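Alpha-L-rhamnosidase (Aspergillus terreus, PDB 6GSZ) probably hydrolyses terminal non-reducing alpha-L-rhamnose residues from alpha-L-rhamnosides, as a calcium-binding fungal glycoside hydrolase. Local coordinates at residues 503-508 against 513-518; 496-501 against 507-512; 173-178 against 466-471. All blocks are in the same frame, centred on the assembly; numbering follows the deposited sequence.

Interaction 1. Residues 503-508 against 513-518; sequences LNHSYS and IPNIHG. With NAG (2-acetamido-2-deoxy-beta-D-glucopyranose), chain B.
The imidazole of His505 meets the backbone carbonyl of Gly518 edge-on: CD2 of His505 lies 3.7 Å from O of Gly518, with that oxygen near the ring plane. A water closes the gap. It stands 2.7 Å from NE2 of His505 and donates to O of Gly518 at 2.5 Å, so the link is water-mediated, and the shared surface is only 65 Å². Gly518 O has a second donor, ND2 of Asn515, at 2.9 Å in a nearly straight bond (171°) that lies in the amide plane of Asn515. OD1 of Asn515 in turn accepts from N of His517 at 2.9 Å, the donor standing well above the carbonyl plane. With both ends bonded, the amide's rotation is fixed. On the opposite segment, a chi1 of -157° swings the ring of His505 toward Gly518, while ND1 makes a weak bond forward to O of Ser508. Next to the histidine, Asn504 carries an N-linked sugar through ND2, covalently joined to C1 of the N-acetylglucosamine, and Ser506 O is a ligand of a calcium ion that Lys561 O also binds. The geometry is that of a type I' beta turn from His505 to Ser508, closed by Ser508 N to His505 O at 3.1 Å, facing an Asx turn that begins at Asn515 and is closed by the bond from His517 N, within one long loop after helix 488-503.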
# COMPACT_ATOMS: atom_id res chain seq x y z
N LEU A 503 19.51 -3.24 -9.60
CA LEU A 503 20.97 -3.21 -9.71
C LEU A 503 21.55 -4.62 -9.93
O LEU A 503 22.70 -4.71 -10.39
CB LEU A 503 21.59 -2.53 -8.49
CG LEU A 503 21.42 -1.01 -8.51
CD1 LEU A 503 21.70 -0.43 -7.12
CD2 LEU A 503 22.30 -0.36 -9.59
N ASN A 504 20.80 -5.67 -9.59
CA ASN A 504 21.24 -7.03 -9.91
C ASN A 504 20.50 -7.63 -11.10
O ASN A 504 20.52 -8.85 -11.30
CB ASN A 504 21.07 -7.94 -8.71
CG ASN A 504 21.86 -9.23 -8.85
OD1 ASN A 504 22.99 -9.22 -9.38
ND2 ASN A 504 21.26 -10.31 -8.41
N HIS A 505 19.93 -6.80 -11.95
CA HIS A 505 19.14 -7.21 -13.11
C HIS A 505 19.50 -6.37 -14.34
O HIS A 505 18.64 -6.08 -15.19
CB HIS A 505 17.65 -7.10 -12.73
CG HIS A 505 16.70 -7.92 -13.50
ND1 HIS A 505 15.91 -7.43 -14.52
CD2 HIS A 505 16.28 -9.18 -13.30
CE1 HIS A 505 15.14 -8.41 -14.98
NE2 HIS A 505 15.34 -9.47 -14.25
N SER A 506 20.78 -5.99 -14.43
CA SER A 506 21.33 -5.27 -15.61
C SER A 506 20.51 -4.01 -15.93
O SER A 506 20.22 -3.70 -17.11
CB SER A 506 21.41 -6.21 -16.79
OG SER A 506 22.27 -7.32 -16.48
N TYR A 507 20.08 -3.33 -14.85
CA TYR A 507 19.44 -2.00 -14.87
C TYR A 507 17.98 -2.08 -15.32
O TYR A 507 17.29 -1.06 -15.39
CB TYR A 507 20.22 -0.97 -15.67
CG TYR A 507 21.63 -0.83 -15.18
CD1 TYR A 507 21.90 -0.23 -13.95
CD2 TYR A 507 22.70 -1.32 -15.92
CE1 TYR A 507 23.20 -0.09 -13.49
CE2 TYR A 507 24.00 -1.18 -15.46
CZ TYR A 507 24.25 -0.57 -14.24
OH TYR A 507 25.54 -0.43 -13.81
N SER A 508 17.48 -3.28 -15.59
CA SER A 508 16.09 -3.55 -15.83
C SER A 508 15.39 -3.85 -14.50
O SER A 508 15.97 -4.34 -13.56
CB SER A 508 15.97 -4.73 -16.80
OG SER A 508 14.63 -4.91 -17.17
N ILE A 513 8.39 -7.13 -7.27
CA ILE A 513 9.31 -6.69 -6.23
C ILE A 513 8.64 -6.91 -4.89
O ILE A 513 7.55 -6.37 -4.62
CB ILE A 513 9.62 -5.20 -6.36
CG1 ILE A 513 10.17 -4.82 -7.73
CG2 ILE A 513 10.52 -4.72 -5.24
CD1 ILE A 513 11.57 -5.35 -8.09
N PRO A 514 9.25 -7.68 -3.96
CA PRO A 514 10.53 -8.40 -4.12
C PRO A 514 10.52 -9.44 -5.25
O PRO A 514 9.45 -10.00 -5.59
CB PRO A 514 10.66 -9.14 -2.78
CG PRO A 514 9.92 -8.22 -1.78
CD PRO A 514 8.72 -7.76 -2.59
N ASN A 515 11.69 -9.61 -5.86
CA ASN A 515 11.80 -10.43 -7.04
C ASN A 515 12.04 -11.91 -6.64
O ASN A 515 13.14 -12.24 -6.22
CB ASN A 515 12.93 -9.92 -7.93
CG ASN A 515 13.19 -10.82 -9.11
OD1 ASN A 515 12.25 -11.47 -9.58
ND2 ASN A 515 14.43 -10.75 -9.63
N ILE A 516 11.05 -12.76 -6.92
CA ILE A 516 11.16 -14.20 -6.65
C ILE A 516 11.53 -14.96 -7.92
O ILE A 516 11.60 -16.18 -7.86
CB ILE A 516 9.85 -14.75 -6.05
CG1 ILE A 516 8.63 -14.51 -6.96
CG2 ILE A 516 9.67 -14.17 -4.68
CD1 ILE A 516 7.44 -15.39 -6.73
N HIS A 517 11.68 -14.30 -9.06
CA HIS A 517 11.77 -14.93 -10.38
C HIS A 517 13.19 -14.97 -10.97
O HIS A 517 13.36 -15.50 -12.10
CB HIS A 517 10.82 -14.26 -11.39
CG HIS A 517 9.38 -14.40 -11.02
ND1 HIS A 517 8.47 -13.39 -11.16
CD2 HIS A 517 8.68 -15.46 -10.55
CE1 HIS A 517 7.26 -13.81 -10.75
NE2 HIS A 517 7.38 -15.07 -10.36
N GLY A 518 14.20 -14.45 -10.28
CA GLY A 518 15.58 -14.54 -10.81
C GLY A 518 15.84 -13.48 -11.88
O GLY A 518 15.18 -12.44 -11.86
C1 NAG B . 21.90 -11.62 -8.49
C2 NAG B . 21.62 -12.42 -7.21
C3 NAG B . 22.14 -13.83 -7.34
C4 NAG B . 21.60 -14.52 -8.57
C5 NAG B . 21.90 -13.64 -9.79
C6 NAG B . 21.24 -14.22 -11.03
C7 NAG B . 21.46 -11.48 -4.94
C8 NAG B . 22.24 -10.80 -3.84
N2 NAG B . 22.18 -11.80 -6.05
O3 NAG B . 21.77 -14.56 -6.18
O4 NAG B . 22.28 -15.77 -8.67
O5 NAG B . 21.32 -12.35 -9.56
O6 NAG B . 19.82 -14.49 -10.77
O7 NAG B . 20.24 -11.70 -4.86
O HOH W 1 13.63 -11.46 -13.61

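Interaction 2. Residues 496-501 against 507-512; sequences KDARSE and YSLPYV
Ala498 and Glu501 of helix 488-503 pack against Leu509 and Pro510 in a buried, apolar contact, made where the chain, having left the helix and turned, passes across its flank. The evidence is a set of van der Waals approaches and 188 Å² of buried surface. Leu509 reaches the helix with one branch: its CD1 sits 3.6 Å from O of Ala498 and 4.0 Å from CB of the same residue, so a single methyl touches both the backbone and the side chain of Ala498. That reach follows from chi1 of -171°, which sets CG of Leu509 anti to the backbone N and carries the branch over to the helix. One turn further along, the pyrrolidine ring of Pro510 presents its CG to CB of Glu501 at 4.1 Å, with CD almost as near. Glu501 therefore contributes the aliphatic root of its side chain here. Its chain bends at chi2 (-81°), and the carboxylate is engaged by other partners: OE2 accepts from the backbone N of Asn515 and is hydrogen-bonded to Ser177 OG. One turn earlier, Asp497 OD2 accepts from Ser177 N, so the two acids grip the same serine, and Asp497 OD1 forms a salt bridge with Arg181. Beyond the pair of segments, Ile531 of helix 530-542 touches both Ala498 and Leu509, closing the apolar cluster from a second helix, while helix 545-562 is reached by Arg499, through a salt bridge to Asp557, and by Tyr507 and Ser508.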
# COMPACT_ATOMS: atom_id res chain seq x y z
N LYS A 496 13.02 1.30 -2.38
CA LYS A 496 14.39 0.91 -2.06
C LYS A 496 14.70 -0.51 -2.58
O LYS A 496 15.74 -0.78 -3.17
CB LYS A 496 14.62 0.96 -0.54
CG LYS A 496 14.68 2.38 -0.01
CD LYS A 496 14.83 2.40 1.51
CE LYS A 496 15.00 3.81 2.01
NZ LYS A 496 15.03 3.84 3.49
N ASP A 497 13.73 -1.40 -2.37
CA ASP A 497 13.88 -2.80 -2.82
C ASP A 497 13.88 -2.85 -4.34
O ASP A 497 14.67 -3.58 -4.97
CB ASP A 497 12.83 -3.71 -2.19
CG ASP A 497 13.07 -3.94 -0.71
OD1 ASP A 497 14.16 -3.53 -0.20
OD2 ASP A 497 12.15 -4.54 -0.07
N ALA A 498 13.02 -2.02 -4.98
CA ALA A 498 12.96 -2.02 -6.43
C ALA A 498 14.37 -1.68 -6.97
O ALA A 498 14.85 -2.29 -7.93
CB ALA A 498 11.93 -1.03 -6.93
N ARG A 499 15.02 -0.65 -6.39
CA ARG A 499 16.33 -0.21 -6.80
C ARG A 499 17.36 -1.35 -6.60
O ARG A 499 18.16 -1.61 -7.49
CB ARG A 499 16.71 1.07 -6.04
CG ARG A 499 18.11 1.58 -6.32
CD ARG A 499 18.35 1.79 -7.81
NE ARG A 499 19.54 2.58 -8.02
CZ ARG A 499 20.19 2.69 -9.20
NH1 ARG A 499 19.71 2.05 -10.27
NH2 ARG A 499 21.26 3.48 -9.27
N SER A 500 17.38 -1.96 -5.41
CA SER A 500 18.32 -3.05 -5.15
C SER A 500 18.16 -4.20 -6.17
O SER A 500 19.19 -4.71 -6.70
CB SER A 500 18.12 -3.59 -3.74
OG SER A 500 18.45 -2.63 -2.74
N GLU A 501 16.90 -4.55 -6.45
CA GLU A 501 16.62 -5.62 -7.37
C GLU A 501 17.12 -5.26 -8.77
O GLU A 501 17.72 -6.08 -9.49
CB GLU A 501 15.13 -5.97 -7.35
CG GLU A 501 14.63 -6.54 -6.03
CD GLU A 501 14.86 -8.00 -5.71
OE1 GLU A 501 15.74 -8.59 -6.33
OE2 GLU A 501 14.07 -8.47 -4.85
N TYR A 507 20.08 -3.33 -14.85
CA TYR A 507 19.44 -2.00 -14.87
C TYR A 507 17.98 -2.08 -15.32
O TYR A 507 17.29 -1.06 -15.39
CB TYR A 507 20.22 -0.97 -15.67
CG TYR A 507 21.63 -0.83 -15.18
CD1 TYR A 507 21.90 -0.23 -13.95
CD2 TYR A 507 22.70 -1.32 -15.92
CE1 TYR A 507 23.20 -0.09 -13.49
CE2 TYR A 507 24.00 -1.18 -15.46
CZ TYR A 507 24.25 -0.57 -14.24
OH TYR A 507 25.54 -0.43 -13.81
N SER A 508 17.48 -3.28 -15.59
CA SER A 508 16.09 -3.55 -15.83
C SER A 508 15.39 -3.85 -14.50
O SER A 508 15.97 -4.34 -13.56
CB SER A 508 15.97 -4.73 -16.80
OG SER A 508 14.63 -4.91 -17.17
N LEU A 509 14.10 -3.58 -14.43
CA LEU A 509 13.31 -3.86 -13.24
C LEU A 509 12.65 -5.23 -13.38
O LEU A 509 11.97 -5.50 -14.36
CB LEU A 509 12.26 -2.76 -13.07
CG LEU A 509 11.50 -2.77 -11.77
CD1 LEU A 509 12.42 -2.44 -10.59
CD2 LEU A 509 10.32 -1.80 -11.85
N PRO A 510 12.84 -6.14 -12.41
CA PRO A 510 12.07 -7.38 -12.40
C PRO A 510 10.57 -7.08 -12.41
O PRO A 510 10.14 -6.03 -11.97
CB PRO A 510 12.50 -8.09 -11.14
CG PRO A 510 13.87 -7.55 -10.88
CD PRO A 510 13.79 -6.08 -11.29
N TYR A 511 9.78 -8.02 -12.90
CA TYR A 511 8.34 -7.83 -12.98
C TYR A 511 7.68 -7.61 -11.63
O TYR A 511 6.72 -6.87 -11.51
CB TYR A 511 7.66 -8.96 -13.76
CG TYR A 511 8.16 -9.12 -15.17
CD1 TYR A 511 8.75 -8.08 -15.89
CD2 TYR A 511 7.94 -10.32 -15.83
CE1 TYR A 511 9.23 -8.30 -17.17
CE2 TYR A 511 8.39 -10.54 -17.11
CZ TYR A 511 9.04 -9.53 -17.79
OH TYR A 511 9.51 -9.74 -19.06
N VAL A 512 8.15 -8.36 -10.63
CA VAL A 512 7.63 -8.23 -9.27
C VAL A 512 8.75 -7.91 -8.30
O VAL A 512 9.90 -8.31 -8.51
CB VAL A 512 6.86 -9.47 -8.78
CG1 VAL A 512 5.80 -9.86 -9.79
CG2 VAL A 512 7.74 -10.68 -8.47

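Interaction 3. Residues 173-178 against 466-471; sequences PGWQSY and ERLGWT. With BGC (beta-D-glucopyranose), chain C.
Apolar contact comes first: the six-membered part of the Trp175 indole points its rim at Leu468, CH2 of Trp175 lying 3.8 Å from CD2 of Leu468, with the methyl in the ring plane. A chi1 of -168° turns the indole outward, away from the backbone nitrogen. The same rim also faces a backbone carbonyl, CZ3 of Trp175 being 3.7 Å from O of Arg467. Polar bonds order each segment separately. OH of Tyr178 donates to O of Gly174 at 2.6 Å, and NE2 of Gln176 to O of Pro173. In the other segment, NE1 of Trp470 donates to OE2 of Glu466 at 2.8 Å, though the bond is bent (133°) and reaches the carboxylate on its anti side; OE1 of Glu466 pairs with Arg464 and Arg371. Sugar stacking is the third kind: glucose lies over one face of the Trp470 ring, its C4 3.6 Å above the plane, while OE2 of Glu466 approaches the glucose O5 at 3.4 Å. Thus the loop carrying the sugar platform rests on the edge of Trp175 through the Leu468 methyl and the Arg467 carbonyl, a mostly apolar seam without a direct polar bond between the segments.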
# COMPACT_ATOMS: atom_id res chain seq x y z
N PRO A 173 8.14 -9.41 10.24
CA PRO A 173 8.35 -8.01 9.85
C PRO A 173 7.86 -7.61 8.46
O PRO A 173 8.12 -6.48 8.04
CB PRO A 173 9.89 -7.93 9.90
CG PRO A 173 10.33 -9.28 9.36
CD PRO A 173 9.35 -10.20 10.04
N GLY A 174 7.11 -8.47 7.78
CA GLY A 174 6.62 -8.16 6.45
C GLY A 174 7.57 -8.70 5.39
O GLY A 174 8.50 -9.48 5.72
N TRP A 175 7.33 -8.35 4.14
CA TRP A 175 8.06 -8.87 3.01
C TRP A 175 8.98 -7.82 2.39
O TRP A 175 8.50 -6.91 1.69
CB TRP A 175 7.13 -9.46 1.95
CG TRP A 175 7.85 -10.25 0.91
CD1 TRP A 175 9.17 -10.61 0.89
CD2 TRP A 175 7.27 -10.81 -0.29
NE1 TRP A 175 9.45 -11.38 -0.21
CE2 TRP A 175 8.30 -11.51 -0.96
CE3 TRP A 175 5.99 -10.80 -0.84
CZ2 TRP A 175 8.08 -12.21 -2.13
CZ3 TRP A 175 5.77 -11.46 -2.02
CH2 TRP A 175 6.80 -12.19 -2.64
N GLN A 176 10.28 -7.90 2.69
CA GLN A 176 11.33 -7.09 2.05
C GLN A 176 12.07 -7.99 1.05
O GLN A 176 12.01 -9.22 1.15
CB GLN A 176 12.28 -6.47 3.08
CG GLN A 176 11.57 -5.53 4.06
CD GLN A 176 10.99 -6.23 5.28
OE1 GLN A 176 11.70 -7.02 5.96
NE2 GLN A 176 9.73 -5.98 5.63
N SER A 177 12.90 -7.37 0.22
CA SER A 177 13.90 -8.06 -0.58
C SER A 177 15.02 -8.38 0.41
O SER A 177 16.04 -7.72 0.47
CB SER A 177 14.37 -7.21 -1.74
OG SER A 177 13.31 -6.99 -2.66
N TYR A 178 14.81 -9.50 1.15
CA TYR A 178 15.56 -9.74 2.40
C TYR A 178 17.06 -9.87 2.18
O TYR A 178 17.82 -9.57 3.12
CB TYR A 178 15.10 -11.04 3.07
CG TYR A 178 13.65 -11.09 3.44
CD1 TYR A 178 13.12 -10.28 4.42
CD2 TYR A 178 12.80 -12.01 2.84
CE1 TYR A 178 11.80 -10.41 4.84
CE2 TYR A 178 11.48 -12.15 3.23
CZ TYR A 178 10.96 -11.34 4.22
OH TYR A 178 9.65 -11.52 4.61
N GLU A 466 -0.50 -16.03 -5.52
CA GLU A 466 0.27 -14.94 -6.17
C GLU A 466 0.60 -13.93 -5.07
O GLU A 466 1.47 -14.16 -4.30
CB GLU A 466 -0.50 -14.44 -7.40
CG GLU A 466 0.32 -13.57 -8.34
CD GLU A 466 -0.18 -13.54 -9.77
OE1 GLU A 466 -1.25 -14.10 -10.03
OE2 GLU A 466 0.51 -12.98 -10.61
N ARG A 467 -0.08 -12.77 -5.05
CA ARG A 467 0.12 -11.76 -3.98
C ARG A 467 1.55 -11.24 -4.08
O ARG A 467 2.24 -11.13 -3.09
CB ARG A 467 -0.27 -12.28 -2.59
CG ARG A 467 -1.42 -13.29 -2.54
CD ARG A 467 -1.71 -13.72 -1.13
NE ARG A 467 -2.56 -14.88 -1.12
CZ ARG A 467 -3.02 -15.43 -0.01
NH1 ARG A 467 -2.75 -14.88 1.15
NH2 ARG A 467 -3.75 -16.54 -0.04
N LEU A 468 1.96 -10.85 -5.31
CA LEU A 468 3.31 -10.41 -5.56
C LEU A 468 3.30 -8.90 -5.84
O LEU A 468 2.24 -8.31 -6.22
CB LEU A 468 3.87 -11.13 -6.79
CG LEU A 468 3.78 -12.66 -6.73
CD1 LEU A 468 4.27 -13.27 -8.03
CD2 LEU A 468 4.55 -13.24 -5.52
N GLY A 469 4.48 -8.30 -5.68
CA GLY A 469 4.60 -6.85 -5.88
C GLY A 469 4.68 -6.44 -7.35
O GLY A 469 5.73 -5.99 -7.81
N TRP A 470 3.60 -6.71 -8.08
CA TRP A 470 3.58 -6.45 -9.52
C TRP A 470 3.75 -4.95 -9.84
O TRP A 470 3.00 -4.07 -9.37
CB TRP A 470 2.31 -7.01 -10.13
CG TRP A 470 2.40 -8.49 -10.42
CD1 TRP A 470 1.91 -9.52 -9.67
CD2 TRP A 470 2.98 -9.08 -11.59
NE1 TRP A 470 2.15 -10.70 -10.31
CE2 TRP A 470 2.83 -10.47 -11.48
CE3 TRP A 470 3.62 -8.55 -12.70
CZ2 TRP A 470 3.28 -11.34 -12.46
CZ3 TRP A 470 4.08 -9.40 -13.68
CH2 TRP A 470 3.92 -10.79 -13.54
N THR A 471 4.78 -4.68 -10.63
CA THR A 471 5.23 -3.30 -10.89
C THR A 471 4.22 -2.49 -11.71
O THR A 471 3.97 -1.33 -11.42
CB THR A 471 6.62 -3.37 -11.52
OG1 THR A 471 6.64 -4.25 -12.65
CG2 THR A 471 7.64 -3.81 -10.49
C2 BGC C . -0.88 -8.71 -12.41
C3 BGC C . -0.38 -8.27 -13.75
C4 BGC C . 0.49 -9.24 -14.52
C5 BGC C . -0.23 -10.50 -14.48
C6 BGC C . 0.61 -11.46 -15.29
C1 BGC C . -1.45 -10.11 -12.50
O1 BGC C . -2.03 -10.45 -11.26
O2 BGC C . -2.07 -8.03 -12.08
O3 BGC C . 0.46 -7.26 -13.55
O4 BGC C . 0.85 -8.89 -15.87
O5 BGC C . -0.54 -11.01 -13.14
O6 BGC C . 0.03 -12.77 -15.17

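Along the chain, segment 173-178 comes first, followed by 466-471, then helix residues 496-501 and the long loop that supplies the rest of interactions 1 and 2. Those two have centres about 5 Å apart and share Tyr507 and Ser508; interaction 3 lies about 13 Å from interaction 1 and 12 Å from interaction 2. It is joined to them by hydrogen bonds (Ile513 N to Gly469 O, 2.9 Å; Thr471 OG1 to Tyr511 O; Ser177 OG with Glu501 OE2) and by Val512 packed on Trp470. The loop whose start carries glycan and calcium sites thus packs against the back of the glucose pocket, and 173-178, from the alpha-L-rhamnosidase N-terminal domain range, brings in a second domain family.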